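Local coordinates for mutual gliding-motility protein MglA (Myxococcus xanthus DK 1622, PDB 6H17) that binds and hydrolyses GTP as a small Arf-family GTPase, acting as an intracellular switch that coordinates social and adventurous gliding and sets its direction and speed, at residues A[16-21]-A[91-96]; A[57-62]-A[75-80]. One frame throughout, in Å; residues are numbered along the deposited sequence.

Contact 1 of 2, residues A[16-21]-A[91-96]; sequences VYYGPG and LILKGV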
loop_
_atom_site.group_PDB
_atom_site.type_symbol
_atom_site.label_atom_id
_atom_site.label_comp_id
_atom_site.label_asym_id
_atom_site.label_seq_id
_atom_site.Cartn_x
_atom_site.Cartn_y
_atom_site.Cartn_z
ATOM N N VAL A 16 -0.097 4.024 1.125
ATOM C CA VAL A 16 -1.260 3.281 1.609
ATOM C C VAL A 16 -1.332 1.933 0.892
ATOM O O VAL A 16 -1.342 1.876 -0.345
ATOM C CB VAL A 16 -2.568 4.076 1.430
ATOM C CG1 VAL A 16 -3.766 3.220 1.838
ATOM C CG2 VAL A 16 -2.507 5.353 2.252
ATOM N N TYR A 17 -1.413 0.856 1.680
ATOM C CA TYR A 17 -1.706 -0.493 1.203
ATOM C C TYR A 17 -3.216 -0.684 1.234
ATOM O O TYR A 17 -3.852 -0.554 2.297
ATOM C CB TYR A 17 -0.984 -1.509 2.091
ATOM C CG TYR A 17 0.487 -1.680 1.767
ATOM C CD1 TYR A 17 0.969 -2.849 1.229
ATOM C CD2 TYR A 17 1.402 -0.656 2.005
ATOM C CE1 TYR A 17 2.304 -3.015 0.926
ATOM C CE2 TYR A 17 2.736 -0.821 1.710
ATOM C CZ TYR A 17 3.178 -1.996 1.163
ATOM O OH TYR A 17 4.519 -2.109 0.862
ATOM N N TYR A 18 -3.776 -1.013 0.080
ATOM C CA TYR A 18 -5.211 -1.108 -0.134
ATOM C C TYR A 18 -5.533 -2.500 -0.641
ATOM O O TYR A 18 -4.644 -3.221 -1.098
ATOM C CB TYR A 18 -5.624 -0.081 -1.199
ATOM C CG TYR A 18 -6.971 0.580 -1.054
ATOM C CD1 TYR A 18 -7.126 1.703 -0.276
ATOM C CD2 TYR A 18 -8.068 0.109 -1.741
ATOM C CE1 TYR A 18 -8.332 2.331 -0.168
ATOM C CE2 TYR A 18 -9.304 0.727 -1.642
ATOM C CZ TYR A 18 -9.423 1.849 -0.843
ATOM O OH TYR A 18 -10.613 2.541 -0.728
ATOM N N GLY A 19 -6.804 -2.892 -0.582
ATOM C CA GLY A 19 -7.226 -4.181 -1.080
ATOM C C GLY A 19 -8.334 -4.756 -0.229
ATOM O O GLY A 19 -8.649 -4.239 0.837
ATOM N N PRO A 20 -8.925 -5.855 -0.669
ATOM C CA PRO A 20 -10.145 -6.364 -0.022
ATOM C C PRO A 20 -9.853 -6.998 1.333
ATOM O O PRO A 20 -8.710 -7.179 1.749
ATOM C CB PRO A 20 -10.678 -7.367 -1.049
ATOM C CG PRO A 20 -9.467 -7.828 -1.764
ATOM C CD PRO A 20 -8.572 -6.617 -1.879
ATOM N N GLY A 21 -10.920 -7.345 2.041
ATOM C CA GLY A 21 -10.757 -7.966 3.341
ATOM C C GLY A 21 -9.846 -9.159 3.293
ATOM O O GLY A 21 -9.916 -9.972 2.366
ATOM N N LEU A 91 -10.675 8.116 5.246
ATOM C CA LEU A 91 -9.843 8.887 6.161
ATOM C C LEU A 91 -8.367 8.604 5.912
ATOM O O LEU A 91 -7.543 9.527 5.826
ATOM C CB LEU A 91 -10.216 8.560 7.604
ATOM C CG LEU A 91 -11.596 9.004 8.086
ATOM C CD1 LEU A 91 -11.804 8.626 9.551
ATOM C CD2 LEU A 91 -11.791 10.496 7.889
ATOM N N ILE A 92 -8.015 7.328 5.773
ATOM C CA ILE A 92 -6.614 6.934 5.672
ATOM C C ILE A 92 -6.003 7.394 4.355
ATOM O O ILE A 92 -4.803 7.692 4.288
ATOM C CB ILE A 92 -6.484 5.411 5.903
ATOM C CG1 ILE A 92 -6.934 5.063 7.331
ATOM C CG2 ILE A 92 -5.054 4.935 5.620
ATOM C CD1 ILE A 92 -7.305 3.612 7.527
ATOM N N LEU A 93 -6.796 7.459 3.285
ATOM C CA LEU A 93 -6.259 7.840 1.991
ATOM C C LEU A 93 -5.896 9.312 1.896
ATOM O O LEU A 93 -5.183 9.699 0.959
ATOM C CB LEU A 93 -7.255 7.515 0.865
ATOM C CG LEU A 93 -7.255 6.109 0.301
ATOM C CD1 LEU A 93 -8.469 5.954 -0.622
ATOM C CD2 LEU A 93 -5.962 5.800 -0.436
ATOM N N LYS A 94 -6.355 10.150 2.816
ATOM C CA LYS A 94 -6.046 11.575 2.718
ATOM C C LYS A 94 -4.538 11.781 2.692
ATOM O O LYS A 94 -3.816 11.218 3.511
ATOM C CB LYS A 94 -6.648 12.321 3.907
ATOM C CG LYS A 94 -8.155 12.449 3.831
ATOM C CD LYS A 94 -8.715 13.189 5.034
ATOM C CE LYS A 94 -10.225 13.334 4.923
ATOM N NZ LYS A 94 -10.810 14.097 6.062
ATOM N N GLY A 95 -4.066 12.593 1.745
ATOM C CA GLY A 95 -2.653 12.915 1.674
ATOM C C GLY A 95 -1.763 11.822 1.129
ATOM O O GLY A 95 -0.540 11.925 1.246
ATOM N N VAL A 96 -2.324 10.767 0.542
ATOM C CA VAL A 96 -1.494 9.660 0.074
ATOM C C VAL A 96 -0.564 10.121 -1.040
ATOM O O VAL A 96 -0.947 10.907 -1.919
ATOM C CB VAL A 96 -2.384 8.484 -0.366
ATOM C CG1 VAL A 96 -3.283 8.886 -1.547
ATOM C CG2 VAL A 96 -1.525 7.274 -0.733
#

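Contact 2 of 2, residues A[57-62]-A[75-80]; sequences FDFLPL and HLYTVP. With GSP (5'-guanosine-diphosphate-monothiophosphate), chain C.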
loop_
_atom_site.group_PDB
_atom_site.type_symbol
_atom_site.label_atom_id
_atom_site.label_comp_id
_atom_site.label_asym_id
_atom_site.label_seq_id
_atom_site.Cartn_x
_atom_site.Cartn_y
_atom_site.Cartn_z
ATOM N N PHE A 57 -6.174 -0.803 11.766
ATOM C CA PHE A 57 -5.264 -0.642 10.638
ATOM C C PHE A 57 -3.878 -0.328 11.193
ATOM O O PHE A 57 -3.694 -0.095 12.390
ATOM C CB PHE A 57 -5.750 0.416 9.657
ATOM C CG PHE A 57 -5.815 1.794 10.228
ATOM C CD1 PHE A 57 -4.765 2.661 10.063
ATOM C CD2 PHE A 57 -6.925 2.212 10.942
ATOM C CE1 PHE A 57 -4.823 3.935 10.574
ATOM C CE2 PHE A 57 -6.991 3.478 11.454
ATOM C CZ PHE A 57 -5.952 4.345 11.279
ATOM N N ASP A 58 -2.893 -0.341 10.314
ATOM C CA ASP A 58 -1.499 -0.362 10.724
ATOM C C ASP A 58 -0.776 0.890 10.272
ATOM O O ASP A 58 -1.143 1.518 9.284
ATOM C CB ASP A 58 -0.782 -1.556 10.081
ATOM C CG ASP A 58 -1.526 -2.831 10.279
ATOM O OD1 ASP A 58 -1.536 -3.338 11.422
ATOM O OD2 ASP A 58 -2.155 -3.324 9.302
ATOM N N PHE A 59 0.292 1.212 11.011
ATOM C CA PHE A 59 1.190 2.328 10.741
ATOM C C PHE A 59 2.627 1.886 10.974
ATOM O O PHE A 59 2.938 1.275 12.002
ATOM C CB PHE A 59 0.857 3.510 11.671
ATOM C CG PHE A 59 1.833 4.668 11.576
ATOM C CD1 PHE A 59 1.671 5.642 10.609
ATOM C CD2 PHE A 59 2.914 4.783 12.445
ATOM C CE1 PHE A 59 2.566 6.718 10.522
ATOM C CE2 PHE A 59 3.810 5.859 12.355
ATOM C CZ PHE A 59 3.631 6.814 11.403
ATOM N N LEU A 60 3.502 2.209 10.016
ATOM C CA LEU A 60 4.910 1.832 10.123
ATOM C C LEU A 60 5.781 2.880 9.441
ATOM O O LEU A 60 5.692 3.056 8.218
ATOM C CB LEU A 60 5.160 0.483 9.449
ATOM C CG LEU A 60 6.619 0.041 9.287
ATOM C CD1 LEU A 60 7.328 -0.034 10.625
ATOM C CD2 LEU A 60 6.670 -1.320 8.606
ATOM N N PRO A 61 6.624 3.602 10.192
ATOM C CA PRO A 61 7.548 4.556 9.563
ATOM C C PRO A 61 8.877 3.919 9.202
ATOM O O PRO A 61 9.410 3.086 9.937
ATOM C CB PRO A 61 7.732 5.617 10.654
ATOM C CG PRO A 61 7.474 4.940 11.928
ATOM C CD PRO A 61 6.644 3.695 11.663
ATOM N N LEU A 62 9.416 4.319 8.045
ATOM C CA LEU A 62 10.627 3.732 7.513
ATOM C C LEU A 62 11.482 4.778 6.820
ATOM O O LEU A 62 10.968 5.759 6.272
ATOM C CB LEU A 62 10.317 2.692 6.408
ATOM C CG LEU A 62 9.499 1.475 6.778
ATOM C CD1 LEU A 62 9.156 0.672 5.528
ATOM C CD2 LEU A 62 10.258 0.593 7.749
ATOM N N HIS A 75 5.813 6.798 5.617
ATOM C CA HIS A 75 4.837 6.319 6.592
ATOM C C HIS A 75 3.898 5.382 5.857
ATOM O O HIS A 75 3.135 5.817 4.994
ATOM C CB HIS A 75 4.100 7.486 7.224
ATOM C CG HIS A 75 4.998 8.374 8.029
ATOM N ND1 HIS A 75 4.635 9.640 8.425
ATOM C CD2 HIS A 75 6.241 8.164 8.528
ATOM C CE1 HIS A 75 5.623 10.181 9.121
ATOM N NE2 HIS A 75 6.605 9.307 9.206
ATOM N N LEU A 76 3.998 4.104 6.169
ATOM C CA LEU A 76 3.155 3.085 5.567
ATOM C C LEU A 76 1.908 2.882 6.406
ATOM O O LEU A 76 1.984 2.769 7.640
ATOM C CB LEU A 76 3.888 1.754 5.489
ATOM C CG LEU A 76 4.916 1.589 4.371
ATOM C CD1 LEU A 76 5.873 2.722 4.229
ATOM C CD2 LEU A 76 5.663 0.243 4.536
ATOM N N TYR A 77 0.753 2.830 5.728
ATOM C CA TYR A 77 -0.536 2.572 6.342
ATOM C C TYR A 77 -1.207 1.412 5.629
ATOM O O TYR A 77 -1.033 1.236 4.420
ATOM C CB TYR A 77 -1.479 3.776 6.190
ATOM C CG TYR A 77 -1.140 4.997 7.033
ATOM C CD1 TYR A 77 -1.863 5.263 8.179
ATOM C CD2 TYR A 77 -0.119 5.869 6.687
ATOM C CE1 TYR A 77 -1.590 6.374 8.955
ATOM C CE2 TYR A 77 0.168 7.001 7.479
ATOM C CZ TYR A 77 -0.584 7.218 8.594
ATOM O OH TYR A 77 -0.316 8.307 9.403
ATOM N N THR A 78 -1.985 0.645 6.369
ATOM C CA THR A 78 -2.999 -0.203 5.747
ATOM C C THR A 78 -4.370 0.389 6.021
ATOM O O THR A 78 -4.509 1.376 6.750
ATOM C CB THR A 78 -2.939 -1.640 6.266
ATOM O OG1 THR A 78 -3.355 -1.677 7.636
ATOM C CG2 THR A 78 -1.558 -2.226 6.112
ATOM N N VAL A 79 -5.383 -0.214 5.405
ATOM C CA VAL A 79 -6.770 0.178 5.619
ATOM C C VAL A 79 -7.560 -1.058 6.013
ATOM O O VAL A 79 -7.116 -2.193 5.765
ATOM C CB VAL A 79 -7.398 0.809 4.354
ATOM C CG1 VAL A 79 -6.562 1.979 3.855
ATOM C CG2 VAL A 79 -7.605 -0.218 3.258
ATOM N N PRO A 80 -8.761 -0.883 6.567
ATOM C CA PRO A 80 -9.667 -2.028 6.733
ATOM C C PRO A 80 -10.355 -2.302 5.408
ATOM O O PRO A 80 -11.075 -1.448 4.881
ATOM C CB PRO A 80 -10.644 -1.567 7.818
ATOM C CG PRO A 80 -10.497 -0.098 7.892
ATOM C CD PRO A 80 -9.252 0.339 7.228
HETATM P PG GSP C . -8.116 -6.502 6.708
HETATM O O3B GSP C . -7.107 -7.678 6.125
HETATM S S1G GSP C . -9.694 -7.386 7.203
HETATM O O2G GSP C . -7.335 -5.824 7.853
HETATM O O3G GSP C . -8.295 -5.516 5.550
HETATM P PB GSP C . -5.582 -7.654 5.698
HETATM O O1B GSP C . -5.455 -7.350 4.253
HETATM O O2B GSP C . -4.791 -6.803 6.618
HETATM P PA GSP C . -4.062 -9.870 6.778
HETATM O O1A GSP C . -2.755 -9.385 6.365
HETATM O O2A GSP C . -4.422 -9.770 8.196
HETATM O O3A GSP C . -5.205 -9.210 5.891
HETATM O "O5'" GSP C . -4.156 -11.377 6.261
HETATM C "C5'" GSP C . -5.347 -12.127 6.447
HETATM C "C4'" GSP C . -5.030 -13.616 6.507
HETATM O "O4'" GSP C . -4.449 -14.036 5.257
HETATM C "C3'" GSP C . -4.023 -13.940 7.579
HETATM O "O3'" GSP C . -4.363 -15.174 8.192
HETATM C "C2'" GSP C . -2.688 -14.086 6.852
HETATM O "O2'" GSP C . -1.755 -14.928 7.463
HETATM C "C1'" GSP C . -3.189 -14.637 5.509
HETATM N N9 GSP C . -2.298 -14.383 4.385
HETATM C C8 GSP C . -1.794 -13.170 4.029
HETATM N N7 GSP C . -1.006 -13.309 2.943
HETATM C C5 GSP C . -1.016 -14.639 2.611
HETATM C C6 GSP C . -0.384 -15.367 1.605
HETATM O O6 GSP C . 0.371 -14.885 0.726
HETATM N N1 GSP C . -0.620 -16.706 1.599
HETATM C C2 GSP C . -1.445 -17.323 2.505
HETATM N N2 GSP C . -1.632 -18.628 2.415
HETATM N N3 GSP C . -2.064 -16.638 3.494
HETATM C C4 GSP C . -1.822 -15.314 3.516
#

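Contact 1 of 2, residues A[16-21]-A[91-96]
The strand that leads into the nucleotide-binding P-loop of this small GTPase packs, through Val16 and Tyr18, against the end of helix 86-93 and the turn after it. Val16 points toward the helix end and turn and spreads its two methyls over separate partners. With CG1 anti to the backbone N (chi1 175°), Val16 turns CG2 to meet Val96 CG2 at 3.7 Å and Ile92 CG2 at 4.2 Å. Val16 CG1 takes a separate partner, Leu93 CD2, at 4.1 Å, the two side chains crossing at about a right angle.

Leu93 divides its methyls too: CD2 takes Val16, while CD1 comes obliquely to the ring of Tyr18, two residues further along the strand, 3.7 Å from Tyr18 CE1. The tyrosine hydroxyl is held beyond this apolar patch, by hydrogen bonds with Asn119 and Asn123 of helix 110-125, which fix the far end of the ring.

In the Ras-like alpha/beta fold this is where the helix following the second GTP-binding loop turns back into the central sheet. A type II turn from Leu93 to Val96 makes the reversal, closed by the bond from Val96 N to Leu93 O (3.1 Å), with Gly95 taking the positive phi of 75°. Lys14 NZ binds the carbonyl oxygens of Ile92 and Lys94, and Val79 touches both Val16 and Ile92.

Contact 2 of 2, residues A[57-62]-A[75-80]
Asp58 and Thr78 face each other near the magnesium end of an antiparallel beta hairpin, strands 52-62 and 71-78, that belongs to the central sheet of the Ras-like fold. Their side chains make the tightest polar contact here: Thr78 OG1 donates to Asp58 OD2 at 2.6 Å, arriving on the anti side of the carboxylate and well out of its plane. Thr26 OG1 also bonds OD2, so the oxygen is gripped twice, and the bound magnesium lies close by.

On this buried face Leu60 and Leu76 form a hydrogen-bonded pair, with Leu76 N to Leu60 O the straighter of their two bonds (2.9 Å, 168° at the hydrogen). Leu62 CD1 then reaches across to Leu76 CD2 at 3.7 Å.

The other face is only partly buried and carries the aromatic cluster of Phe59, His75 and Tyr77. With CG turned anti to the backbone N (chi1 174°), the Phe59 ring reaches out beside its neighbours and puts its edge to the face of Tyr77, planes at 72°, in an offset edge-to-face pair; Phe59 CD1 sits 3.4 Å from Tyr77 CZ. Phe57 CE1 meets the rim of the tyrosine at CD1, and Lys14 makes a cation-pi contact with it. Replacing Tyr77 by an alanine is likely to leave the Phe59 edge without its facing ring and Lys14 without its aromatic partner. On the same side of the sheet, Phe59 CZ lies over one face of the His75 imidazole, and Pro61 CB approaches His75 CD2 at 3.6 Å.

In the fold
From the N terminus the chain first lays down strand 10-18, whose end, residues 16-21, runs into the P-loop and supplies the first side of contact 1. After helix 25-35 and strand 45-49, strand 52-62 pairs with strand 71-78, so contact 2 closes a short hairpin. The chain then passes through helix 86-93, and residues 91-96 close the longer loop of contact 1, inside which contact 2 is nested. The two touch directly. Strands 10-18 and 71-78 are neighbours in the sheet, joined at Tyr17 N and Tyr77 O by a probable hydrogen bond, while Ile92 packs on Phe57 and Val16 on Val79. Together they tie helix 86-93, the hairpin and strand 10-18 to one another.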